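Local coordinates for 5-cytosine DNA methyltransferase (Entamoeba histolytica, PDB 3QV2), which probably transfers a methyl group from S-adenosyl-L-methionine to carbon 5 of cytosine in tRNA or DNA, as a Dnmt2-type methyltransferase, at residues E142-L147 with Y152-I157; L133-L138 with T171-M176; I120-H125 with I148-Y153; H189-S194 with I314-E319. All blocks are in the same frame, centred on the assembly; numbering follows the deposited sequence.

Contact 1: residues E142-L147 with Y152-I157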
# COMPACT_ATOMS: atom_id res chain seq x y z
N GLU A 142 -5.56 20.11 -6.86
CA GLU A 142 -4.48 20.95 -7.37
C GLU A 142 -3.48 20.12 -8.17
O GLU A 142 -3.03 20.54 -9.24
CB GLU A 142 -3.77 21.66 -6.22
CG GLU A 142 -2.72 22.66 -6.65
CD GLU A 142 -2.13 23.43 -5.47
OE1 GLU A 142 -2.67 23.30 -4.35
OE2 GLU A 142 -1.14 24.16 -5.67
N ILE A 143 -3.13 18.94 -7.66
CA ILE A 143 -2.23 18.04 -8.36
C ILE A 143 -2.79 17.66 -9.73
O ILE A 143 -2.06 17.60 -10.71
CB ILE A 143 -1.95 16.76 -7.54
CG1 ILE A 143 -1.09 17.09 -6.32
CG2 ILE A 143 -1.27 15.71 -8.40
CD1 ILE A 143 -0.83 15.90 -5.41
N TYR A 144 -4.10 17.43 -9.77
CA TYR A 144 -4.78 17.09 -11.02
C TYR A 144 -4.63 18.23 -12.03
O TYR A 144 -4.26 18.00 -13.18
CB TYR A 144 -6.26 16.79 -10.77
CG TYR A 144 -7.03 16.38 -12.00
CD1 TYR A 144 -7.12 15.04 -12.37
CD2 TYR A 144 -7.66 17.32 -12.80
CE1 TYR A 144 -7.82 14.65 -13.50
CE2 TYR A 144 -8.36 16.94 -13.93
CZ TYR A 144 -8.44 15.61 -14.28
OH TYR A 144 -9.13 15.22 -15.40
N ASN A 145 -4.92 19.45 -11.58
CA ASN A 145 -4.77 20.62 -12.43
C ASN A 145 -3.35 20.78 -12.96
O ASN A 145 -3.14 21.04 -14.14
CB ASN A 145 -5.20 21.89 -11.69
CG ASN A 145 -6.71 21.98 -11.51
OD1 ASN A 145 -7.47 21.58 -12.39
ND2 ASN A 145 -7.14 22.52 -10.38
N ILE A 146 -2.37 20.62 -12.07
CA ILE A 146 -0.97 20.73 -12.45
C ILE A 146 -0.62 19.70 -13.53
O ILE A 146 -0.03 20.04 -14.56
CB ILE A 146 -0.03 20.53 -11.25
CG1 ILE A 146 -0.18 21.70 -10.26
CG2 ILE A 146 1.41 20.42 -11.71
CD1 ILE A 146 0.69 21.57 -9.04
N LEU A 147 -1.00 18.45 -13.29
CA LEU A 147 -0.76 17.38 -14.25
C LEU A 147 -1.39 17.69 -15.60
O LEU A 147 -0.76 17.53 -16.65
CB LEU A 147 -1.28 16.04 -13.72
CG LEU A 147 -0.50 15.44 -12.55
CD1 LEU A 147 -1.20 14.19 -12.02
CD2 LEU A 147 0.92 15.12 -12.97
N TYR A 152 -0.47 15.94 -19.18
CA TYR A 152 -0.64 14.55 -18.76
C TYR A 152 -2.05 14.03 -19.05
O TYR A 152 -3.02 14.78 -18.97
CB TYR A 152 -0.34 14.38 -17.27
CG TYR A 152 1.13 14.27 -16.94
CD1 TYR A 152 1.76 13.03 -16.93
CD2 TYR A 152 1.88 15.39 -16.62
CE1 TYR A 152 3.11 12.91 -16.62
CE2 TYR A 152 3.22 15.28 -16.32
CZ TYR A 152 3.83 14.05 -16.32
OH TYR A 152 5.17 13.94 -16.01
N TYR A 153 -2.14 12.75 -19.39
CA TYR A 153 -3.42 12.06 -19.45
C TYR A 153 -3.61 11.30 -18.15
O TYR A 153 -2.70 10.60 -17.69
CB TYR A 153 -3.46 11.10 -20.64
CG TYR A 153 -3.41 11.79 -21.98
CD1 TYR A 153 -4.58 12.13 -22.65
CD2 TYR A 153 -2.20 12.10 -22.58
CE1 TYR A 153 -4.54 12.76 -23.88
CE2 TYR A 153 -2.15 12.73 -23.81
CZ TYR A 153 -3.33 13.06 -24.45
OH TYR A 153 -3.28 13.68 -25.68
N ILE A 154 -4.78 11.43 -17.54
CA ILE A 154 -5.00 10.87 -16.21
C ILE A 154 -6.20 9.92 -16.14
O ILE A 154 -7.32 10.29 -16.50
CB ILE A 154 -5.20 11.98 -15.16
CG1 ILE A 154 -4.04 12.98 -15.23
CG2 ILE A 154 -5.31 11.38 -13.77
CD1 ILE A 154 -4.21 14.17 -14.31
N LYS A 155 -5.94 8.70 -15.69
CA LYS A 155 -7.00 7.75 -15.38
C LYS A 155 -6.89 7.31 -13.92
O LYS A 155 -5.80 6.99 -13.44
CB LYS A 155 -6.96 6.55 -16.31
CG LYS A 155 -7.40 6.86 -17.73
CD LYS A 155 -8.27 5.74 -18.29
CE LYS A 155 -8.79 6.09 -19.67
NZ LYS A 155 -9.58 7.35 -19.67
N ASP A 156 -8.02 7.29 -13.23
CA ASP A 156 -8.04 6.93 -11.82
C ASP A 156 -9.09 5.87 -11.52
O ASP A 156 -10.04 5.68 -12.28
CB ASP A 156 -8.29 8.18 -10.97
CG ASP A 156 -9.58 8.88 -11.33
OD1 ASP A 156 -10.14 8.59 -12.41
OD2 ASP A 156 -10.04 9.73 -10.54
N ILE A 157 -8.92 5.17 -10.40
CA ILE A 157 -9.86 4.13 -10.01
C ILE A 157 -9.84 3.88 -8.51
O ILE A 157 -8.78 3.90 -7.88
CB ILE A 157 -9.56 2.80 -10.75
CG1 ILE A 157 -10.64 1.76 -10.44
CG2 ILE A 157 -8.19 2.27 -10.36
CD1 ILE A 157 -10.43 0.43 -11.11
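Leu147 O accepts the amide of Tyr152 (N to O 3.0 Å, N-H...O angle 153°), the bond by which helix 138-149 hands the chain over to strand 153-159. With a five-residue separation and a positive phi at the intervening Gln151, it is the long bond of a Schellman motif. The turn redirects the chain into strand 153-159, the outermost strand of the Rossmann-like methyltransferase sheet, which packs against the helix. Besides the amide, the Tyr152 side chain meets Leu147. The carbonyl oxygen of Leu147 lies in plane at the edge of the ring, 3.4 Å from CD2 of Tyr152, while CD2 of Leu147 rides over one face. Leu147 CD2 is 4.1 Å from the centroid of the Tyr152 ring and 22° off the normal, a CH-pi contact displaced toward the rim. Leu147 thus meets the Tyr152 ring both at an edge and over a face, and the hydroxyl is held separately by Pro123 O.

Two residues on, Ile154 points at the helix. Its CG1 stands anti to the carbonyl carbon (chi1 -52°) and the chain runs on extended, which carries CD1 into the angle between Leu147 and Tyr144. The Leu147 and Ile154 side chains cross at about a right angle, and CB of Leu147 lies 3.5 Å from Ile154 CD1. Leu147 also touches Tyr112 of helix 106-115, which Ile143 and Ile146 meet too. Toward the more exposed flank, the ring of Tyr144 slants across the Ile154 methyl, and its CD1 lies 3.6 Å from Ile154 CD1.

Contact 2: residues L133-L138 with T171-M176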
# COMPACT_ATOMS: atom_id res chain seq x y z
N LEU A 133 -10.62 9.05 0.03
CA LEU A 133 -10.92 10.47 0.25
C LEU A 133 -9.91 11.41 -0.41
O LEU A 133 -10.19 12.59 -0.60
CB LEU A 133 -11.04 10.77 1.74
CG LEU A 133 -12.35 10.32 2.40
CD1 LEU A 133 -12.32 10.59 3.90
CD2 LEU A 133 -13.53 11.01 1.74
N PHE A 134 -8.73 10.89 -0.74
CA PHE A 134 -7.71 11.68 -1.41
C PHE A 134 -8.26 12.22 -2.73
O PHE A 134 -7.94 13.33 -3.14
CB PHE A 134 -6.46 10.84 -1.66
CG PHE A 134 -5.33 11.60 -2.29
CD1 PHE A 134 -4.69 12.61 -1.59
CD2 PHE A 134 -4.89 11.30 -3.57
CE1 PHE A 134 -3.64 13.31 -2.16
CE2 PHE A 134 -3.84 12.00 -4.14
CZ PHE A 134 -3.22 13.00 -3.43
N LYS A 135 -9.10 11.42 -3.38
CA LYS A 135 -9.71 11.79 -4.64
C LYS A 135 -10.49 13.10 -4.54
O LYS A 135 -10.60 13.85 -5.51
CB LYS A 135 -10.63 10.67 -5.13
CG LYS A 135 -11.44 11.01 -6.37
CD LYS A 135 -12.35 9.85 -6.76
CE LYS A 135 -13.23 10.22 -7.95
NZ LYS A 135 -12.42 10.62 -9.13
N GLU A 136 -11.03 13.38 -3.36
CA GLU A 136 -11.85 14.57 -3.15
C GLU A 136 -11.09 15.70 -2.44
O GLU A 136 -11.66 16.76 -2.18
CB GLU A 136 -13.11 14.23 -2.36
CG GLU A 136 -14.40 14.34 -3.15
CD GLU A 136 -14.55 13.24 -4.18
OE1 GLU A 136 -14.39 12.06 -3.81
OE2 GLU A 136 -14.84 13.55 -5.36
N SER A 137 -9.82 15.47 -2.14
CA SER A 137 -9.03 16.45 -1.41
C SER A 137 -8.68 17.67 -2.25
O SER A 137 -8.60 17.59 -3.48
CB SER A 137 -7.74 15.82 -0.87
OG SER A 137 -6.87 15.44 -1.93
N LEU A 138 -8.47 18.80 -1.59
CA LEU A 138 -8.01 20.01 -2.26
C LEU A 138 -6.59 19.79 -2.76
O LEU A 138 -6.16 20.39 -3.74
CB LEU A 138 -8.06 21.21 -1.32
CG LEU A 138 -9.45 21.70 -0.93
CD1 LEU A 138 -9.36 22.77 0.16
CD2 LEU A 138 -10.20 22.22 -2.15
N THR A 171 -9.89 -1.06 0.23
CA THR A 171 -10.31 -0.09 -0.77
C THR A 171 -9.36 1.10 -0.81
O THR A 171 -9.20 1.82 0.18
CB THR A 171 -11.73 0.42 -0.48
OG1 THR A 171 -12.63 -0.70 -0.40
CG2 THR A 171 -12.20 1.37 -1.57
N ARG A 172 -8.73 1.31 -1.96
CA ARG A 172 -7.78 2.41 -2.13
C ARG A 172 -8.01 3.17 -3.43
O ARG A 172 -8.68 2.69 -4.35
CB ARG A 172 -6.34 1.89 -2.07
CG ARG A 172 -5.90 1.43 -0.69
CD ARG A 172 -5.91 2.58 0.31
NE ARG A 172 -5.26 2.21 1.57
CZ ARG A 172 -5.91 1.74 2.63
NH1 ARG A 172 -5.24 1.43 3.73
NH2 ARG A 172 -7.22 1.57 2.59
N TYR A 173 -7.43 4.36 -3.51
CA TYR A 173 -7.55 5.21 -4.68
C TYR A 173 -6.25 5.17 -5.47
O TYR A 173 -5.16 5.27 -4.89
CB TYR A 173 -7.89 6.64 -4.26
CG TYR A 173 -8.03 7.62 -5.40
CD1 TYR A 173 -8.91 7.38 -6.45
CD2 TYR A 173 -7.31 8.81 -5.41
CE1 TYR A 173 -9.04 8.28 -7.49
CE2 TYR A 173 -7.44 9.72 -6.44
CZ TYR A 173 -8.31 9.45 -7.47
OH TYR A 173 -8.45 10.36 -8.50
N TYR A 174 -6.36 5.03 -6.79
CA TYR A 174 -5.18 4.91 -7.64
C TYR A 174 -5.21 5.89 -8.80
O TYR A 174 -6.20 5.99 -9.53
CB TYR A 174 -5.07 3.48 -8.19
CG TYR A 174 -5.01 2.42 -7.12
CD1 TYR A 174 -3.81 2.08 -6.52
CD2 TYR A 174 -6.16 1.75 -6.71
CE1 TYR A 174 -3.75 1.10 -5.54
CE2 TYR A 174 -6.11 0.77 -5.74
CZ TYR A 174 -4.90 0.45 -5.16
OH TYR A 174 -4.83 -0.52 -4.19
N VAL A 175 -4.11 6.62 -8.98
CA VAL A 175 -4.00 7.57 -10.08
C VAL A 175 -2.93 7.12 -11.07
O VAL A 175 -1.80 6.84 -10.70
CB VAL A 175 -3.65 8.99 -9.58
CG1 VAL A 175 -3.52 9.94 -10.75
CG2 VAL A 175 -4.71 9.48 -8.60
N MET A 176 -3.31 7.06 -12.35
CA MET A 176 -2.39 6.66 -13.41
C MET A 176 -2.25 7.78 -14.43
O MET A 176 -3.17 8.06 -15.19
CB MET A 176 -2.88 5.39 -14.09
CG MET A 176 -2.83 4.16 -13.19
SD MET A 176 -4.09 2.94 -13.62
CE MET A 176 -5.57 3.82 -13.11
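Tyr173 and Lys135 meet with the aliphatic part of the lysine laid on the aromatic ring. Lys135 CB sits 3.5 Å from the ring centroid of Tyr173 and 11° off the normal, so it is centred over the face in a close CH-pi contact. The lysine then stretches across the ring: Lys135 CG is 3.7 Å from CZ of Tyr173, and Lys135 CD is 3.7 Å from CE1 of the same ring. With its CG anti to the backbone N (chi1 174°) and the next two torsions also extended, the chain stays low over the ring until a bend at chi4 dips the ammonium group past the hydroxyl rim, back toward the level of the ring. That group makes a salt bridge to Asp156, whose OD2 also takes a hydrogen bond from the Tyr173 hydroxyl.

Phe134 adds the second contact. It comes to Tyr173 edge against edge, Phe134 CD2 to Tyr173 CD2 at 3.9 Å, each atom close to the plane of the other ring, so neither ring covers the other. Phe140 meets both rings.

This joins the loop after strand 125-130 to strand 172-178, the antiparallel neighbour of that strand in the Rossmann-like sheet. The loop is held in shape by Phe134 O, which accepts both Ser137 N and, in the carbonyl plane on a lone pair, Ser137 OG at 2.7 Å; Ser137 is the N-cap of helix 138-149. The side chain of Phe134 lies about 7 Å from that of Cys86, the predicted catalytic residue.

Lysine methylenes cover the apolar ring while the lysine ammonium and the Tyr173 hydroxyl both reach Asp156 OD2, an arrangement that would probably favour a charged Asp156.

Contact 3: residues I120-H125 with I148-Y153. With SO4 (sulfate ion), chain D.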
# COMPACT_ATOMS: atom_id res chain seq x y z
N ILE A 120 13.31 19.37 -17.25
CA ILE A 120 13.55 19.32 -18.68
C ILE A 120 12.80 18.12 -19.25
O ILE A 120 12.16 18.21 -20.29
CB ILE A 120 15.05 19.17 -19.01
CG1 ILE A 120 15.81 20.42 -18.57
CG2 ILE A 120 15.24 18.93 -20.50
CD1 ILE A 120 15.37 21.68 -19.27
N ASN A 121 12.89 17.00 -18.54
CA ASN A 121 12.19 15.78 -18.93
C ASN A 121 11.21 15.32 -17.86
O ASN A 121 11.60 14.67 -16.89
CB ASN A 121 13.20 14.67 -19.23
CG ASN A 121 14.12 15.01 -20.38
OD1 ASN A 121 15.34 15.02 -20.23
ND2 ASN A 121 13.54 15.30 -21.54
N LYS A 122 9.94 15.67 -18.03
CA LYS A 122 8.90 15.21 -17.13
C LYS A 122 8.82 13.69 -17.19
O LYS A 122 9.01 13.11 -18.26
CB LYS A 122 7.55 15.81 -17.51
CG LYS A 122 7.44 17.31 -17.26
CD LYS A 122 6.06 17.84 -17.62
CE LYS A 122 5.82 17.83 -19.12
NZ LYS A 122 6.70 18.81 -19.83
N PRO A 123 8.55 13.04 -16.05
CA PRO A 123 8.39 11.59 -16.02
C PRO A 123 7.29 11.16 -16.99
O PRO A 123 6.20 11.72 -16.96
CB PRO A 123 7.98 11.30 -14.57
CG PRO A 123 7.52 12.61 -14.02
CD PRO A 123 8.34 13.64 -14.72
N LYS A 124 7.58 10.18 -17.83
CA LYS A 124 6.62 9.73 -18.83
C LYS A 124 5.49 8.90 -18.21
O LYS A 124 4.45 8.71 -18.84
CB LYS A 124 7.32 8.93 -19.93
CG LYS A 124 8.36 9.73 -20.70
CD LYS A 124 9.07 8.88 -21.74
CE LYS A 124 10.12 9.69 -22.48
NZ LYS A 124 11.13 10.27 -21.55
N HIS A 125 5.70 8.43 -16.99
CA HIS A 125 4.68 7.68 -16.27
C HIS A 125 4.67 8.05 -14.79
O HIS A 125 5.72 8.15 -14.16
CB HIS A 125 4.89 6.17 -16.43
CG HIS A 125 4.77 5.68 -17.84
ND1 HIS A 125 5.82 5.71 -18.73
CD2 HIS A 125 3.72 5.16 -18.51
CE1 HIS A 125 5.42 5.22 -19.89
NE2 HIS A 125 4.15 4.88 -19.79
N ILE A 148 -2.64 18.15 -15.58
CA ILE A 148 -3.34 18.52 -16.81
C ILE A 148 -2.61 19.64 -17.54
O ILE A 148 -2.38 19.55 -18.75
CB ILE A 148 -4.79 18.96 -16.52
CG1 ILE A 148 -5.65 17.75 -16.16
CG2 ILE A 148 -5.37 19.67 -17.73
CD1 ILE A 148 -5.69 16.69 -17.24
N LYS A 149 -2.26 20.69 -16.81
CA LYS A 149 -1.56 21.82 -17.39
C LYS A 149 -0.22 21.40 -17.99
O LYS A 149 0.27 22.02 -18.94
CB LYS A 149 -1.35 22.92 -16.35
CG LYS A 149 -0.56 24.12 -16.85
CD LYS A 149 -0.44 25.19 -15.78
CE LYS A 149 0.46 26.33 -16.24
NZ LYS A 149 1.84 25.86 -16.54
N ASN A 150 0.37 20.34 -17.44
CA ASN A 150 1.64 19.84 -17.94
C ASN A 150 1.49 18.68 -18.94
O ASN A 150 2.40 17.87 -19.10
CB ASN A 150 2.58 19.45 -16.79
CG ASN A 150 3.14 20.66 -16.06
OD1 ASN A 150 4.19 21.18 -16.43
ND2 ASN A 150 2.44 21.10 -15.03
N GLN A 151 0.34 18.62 -19.59
CA GLN A 151 0.11 17.73 -20.73
C GLN A 151 -0.01 16.24 -20.39
O GLN A 151 0.30 15.39 -21.21
CB GLN A 151 1.20 17.93 -21.79
CG GLN A 151 1.52 19.39 -22.10
CD GLN A 151 0.33 20.15 -22.66
OE1 GLN A 151 -0.76 19.60 -22.81
NE2 GLN A 151 0.54 21.42 -22.98
N TYR A 152 -0.47 15.94 -19.18
CA TYR A 152 -0.64 14.55 -18.76
C TYR A 152 -2.05 14.03 -19.05
O TYR A 152 -3.02 14.78 -18.97
CB TYR A 152 -0.34 14.38 -17.27
CG TYR A 152 1.13 14.27 -16.94
CD1 TYR A 152 1.76 13.03 -16.93
CD2 TYR A 152 1.88 15.39 -16.62
CE1 TYR A 152 3.11 12.91 -16.62
CE2 TYR A 152 3.22 15.28 -16.32
CZ TYR A 152 3.83 14.05 -16.32
OH TYR A 152 5.17 13.94 -16.01
N TYR A 153 -2.14 12.75 -19.39
CA TYR A 153 -3.42 12.06 -19.45
C TYR A 153 -3.61 11.30 -18.15
O TYR A 153 -2.70 10.60 -17.69
CB TYR A 153 -3.46 11.10 -20.64
CG TYR A 153 -3.41 11.79 -21.98
CD1 TYR A 153 -4.58 12.13 -22.65
CD2 TYR A 153 -2.20 12.10 -22.58
CE1 TYR A 153 -4.54 12.76 -23.88
CE2 TYR A 153 -2.15 12.73 -23.81
CZ TYR A 153 -3.33 13.06 -24.45
OH TYR A 153 -3.28 13.68 -25.68
S SO4 D . 14.11 8.30 -21.12
O1 SO4 D . 14.51 8.73 -19.79
O2 SO4 D . 12.75 7.76 -21.09
O3 SO4 D . 14.16 9.44 -22.03
O4 SO4 D . 15.02 7.26 -21.59
O HOH W 1 5.69 21.30 -18.71
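The phenol of Tyr152 reaches a main-chain carbonyl through a notably short hydrogen bond: Tyr152 OH to Pro123 O is 2.6 Å, with the hydroxyl as donor. It meets the oxygen in the carbonyl plane on a lone pair, at a C=O...O angle of 138°, while the oxygen itself lies near the plane of the ring. The hydroxyl is packed as well as bonded, because CG of Pro123 and CB of Lys122 each approach Tyr152 OH to 3.4 Å.

Lys122 makes the second link. Its chain leaves extended at chi2; a bend at chi3 brings Lys122 CE to 3.4 Å from Asn150 O, and a further bend at chi4 aims NZ at a water. Lys122 NZ donates to that water at 2.9 Å, and the water donates in turn to Asn150 OD1 at 2.7 Å. The other end of that amide, ND2, bonds back to Ile146 O, so both ends of the Asn150 side chain have a partner. Lys124 turns away from this interface toward a sulfate, probably from the crystallisation liquor, with Lys124 NZ 3.0 Å from sulfate O2; Lys9 and Asn78 bind the same ion.

The helix end is completed by Gln151 N bonding to Ile148 O at 3.0 Å. The contact thus fastens the terminus of helix 138-149 to the loop between helix 106-115 and strand 125-130, at one end of the sheet, where Tyr152 also touches Ala177 of strand 172-178.

Contact 4: residues H189-S194 with I314-E319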
# COMPACT_ATOMS: atom_id res chain seq x y z
N HIS A 189 -8.38 -8.38 -14.07
CA HIS A 189 -8.50 -9.82 -14.25
C HIS A 189 -8.56 -10.49 -12.89
O HIS A 189 -7.95 -10.02 -11.93
CB HIS A 189 -7.31 -10.36 -15.05
CG HIS A 189 -6.94 -9.51 -16.22
ND1 HIS A 189 -5.75 -8.81 -16.29
CD2 HIS A 189 -7.59 -9.24 -17.37
CE1 HIS A 189 -5.69 -8.16 -17.43
NE2 HIS A 189 -6.79 -8.40 -18.11
N GLN A 190 -9.29 -11.60 -12.81
CA GLN A 190 -9.38 -12.34 -11.56
C GLN A 190 -8.09 -13.12 -11.31
O GLN A 190 -7.63 -13.88 -12.16
CB GLN A 190 -10.58 -13.28 -11.56
CG GLN A 190 -11.91 -12.55 -11.55
CD GLN A 190 -12.00 -11.52 -10.44
OE1 GLN A 190 -11.98 -11.87 -9.26
NE2 GLN A 190 -12.09 -10.25 -10.82
N GLU A 191 -7.50 -12.91 -10.14
CA GLU A 191 -6.28 -13.60 -9.77
C GLU A 191 -6.55 -15.08 -9.55
O GLU A 191 -7.66 -15.47 -9.20
CB GLU A 191 -5.69 -12.98 -8.50
CG GLU A 191 -4.17 -13.03 -8.44
CD GLU A 191 -3.54 -12.25 -9.58
OE1 GLU A 191 -3.75 -11.02 -9.65
OE2 GLU A 191 -2.83 -12.87 -10.40
N LYS A 192 -5.53 -15.91 -9.77
CA LYS A 192 -5.64 -17.35 -9.54
C LYS A 192 -6.38 -17.60 -8.24
O LYS A 192 -5.99 -17.10 -7.19
CB LYS A 192 -4.24 -17.97 -9.47
CG LYS A 192 -3.39 -17.72 -10.70
CD LYS A 192 -3.74 -18.69 -11.82
CE LYS A 192 -3.17 -20.08 -11.54
NZ LYS A 192 -1.68 -20.06 -11.47
N GLU A 193 -7.47 -18.36 -8.32
CA GLU A 193 -8.32 -18.58 -7.15
C GLU A 193 -7.50 -18.85 -5.89
O GLU A 193 -6.48 -19.54 -5.92
CB GLU A 193 -9.30 -19.73 -7.38
CG GLU A 193 -10.31 -19.89 -6.25
CD GLU A 193 -10.91 -21.28 -6.17
OE1 GLU A 193 -10.53 -22.14 -6.99
OE2 GLU A 193 -11.75 -21.51 -5.28
N SER A 194 -7.95 -18.28 -4.78
CA SER A 194 -7.28 -18.48 -3.50
C SER A 194 -8.24 -18.22 -2.36
O SER A 194 -9.18 -17.43 -2.49
CB SER A 194 -6.07 -17.56 -3.39
OG SER A 194 -6.47 -16.20 -3.34
N ILE A 314 -2.06 -3.20 -7.46
CA ILE A 314 -1.18 -2.24 -8.12
C ILE A 314 -0.48 -2.85 -9.33
O ILE A 314 -0.23 -2.16 -10.32
CB ILE A 314 -0.13 -1.67 -7.14
CG1 ILE A 314 -0.82 -0.94 -5.99
CG2 ILE A 314 0.81 -0.73 -7.87
CD1 ILE A 314 0.13 -0.31 -5.01
N ALA A 315 -0.16 -4.14 -9.25
CA ALA A 315 0.48 -4.83 -10.36
C ALA A 315 -0.36 -4.73 -11.62
O ALA A 315 0.15 -4.44 -12.70
CB ALA A 315 0.75 -6.28 -10.00
N GLN A 316 -1.66 -4.97 -11.47
CA GLN A 316 -2.57 -4.92 -12.61
C GLN A 316 -2.74 -3.50 -13.15
O GLN A 316 -2.81 -3.29 -14.36
CB GLN A 316 -3.94 -5.51 -12.25
CG GLN A 316 -3.91 -7.00 -11.96
CD GLN A 316 -5.29 -7.62 -12.02
OE1 GLN A 316 -6.21 -7.07 -12.61
NE2 GLN A 316 -5.44 -8.79 -11.40
N LEU A 317 -2.80 -2.53 -12.24
CA LEU A 317 -2.99 -1.14 -12.63
C LEU A 317 -1.75 -0.56 -13.31
O LEU A 317 -1.85 0.27 -14.21
CB LEU A 317 -3.38 -0.29 -11.42
CG LEU A 317 -4.67 -0.73 -10.72
CD1 LEU A 317 -4.99 0.18 -9.56
CD2 LEU A 317 -5.83 -0.77 -11.71
N MET A 318 -0.58 -1.00 -12.87
CA MET A 318 0.67 -0.57 -13.48
C MET A 318 0.79 -1.11 -14.90
O MET A 318 1.25 -0.41 -15.81
CB MET A 318 1.87 -1.00 -12.64
CG MET A 318 2.07 -0.20 -11.37
SD MET A 318 3.58 -0.67 -10.50
CE MET A 318 3.65 0.59 -9.23
N GLU A 319 0.39 -2.36 -15.09
CA GLU A 319 0.39 -2.98 -16.41
C GLU A 319 -0.44 -2.15 -17.38
O GLU A 319 -0.14 -2.05 -18.57
CB GLU A 319 -0.13 -4.41 -16.34
CG GLU A 319 0.77 -5.36 -15.56
CD GLU A 319 0.08 -6.66 -15.20
OE1 GLU A 319 -1.11 -6.82 -15.54
OE2 GLU A 319 0.73 -7.52 -14.58
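Gln316 points out of helix 311-321 directly at the chain around His189. From CB the side chain sets out with CG anti to the carbonyl carbon and continues extended, so the methylenes serve as a spacer and the amide carries the contact. CD of Gln316 comes to 3.6 Å from the backbone O of His189. Past it, OE1 accepts the amide of His189, His189 N to Gln316 OE1 at 2.9 Å and nearly straight at 167°, the donor being tilted out of the carbonyl plane. The other branch, NE2, donates a hydrogen bond to the backbone O of His189 at 2.8 Å (164°). His189 is thereby read at both N and O by one primary amide, a two-bond ring that fixes which way round the Gln316 amide lies.

The partners are a loop after strand 172-178, lacking regular secondary structure here, and a helix whose Ile314 and Leu317 pack on that strand and on strand 125-130 of the Rossmann-like sheet. Ile164 also touches Gln316, and its backbone bonds to that of Glu191.

At the tip, Gln316 NE2 has a further partner, OE1 of Glu191, at 3.3 Å. The oxygen lies in the amide plane of Gln316, but the nitrogen meets it from above the carboxylate, and the two flat groups are turned 69° apart. A bend at chi2 folds Glu191 back to present this oxygen. The His189 ring lies obliquely to the amide, its ND1 4.1 Å from Gln316 OE1.

Along the chain, contacts 1 to 3 crowd into residues 120-176, and contact 4 follows with 189-194 and 314-319. Contacts 1 and 3 have centres 10 Å apart and share Tyr152 and the end of helix 138-149. Contact 2 lies 11 Å from contact 1, between centres, on the neighbouring strand, where Lys155 O meets Met176 N. Its segments alternate with those of contact 3. Contact 4, its centre 20 to 27 Å from the other three, works from helix 311-321, whose Leu317 touches Ile157, Tyr174 and Met176. Strands 153-159 and 172-178 thus lie between helix 138-149 and helix 311-321, giving the layered build of a Rossmann-like methyltransferase.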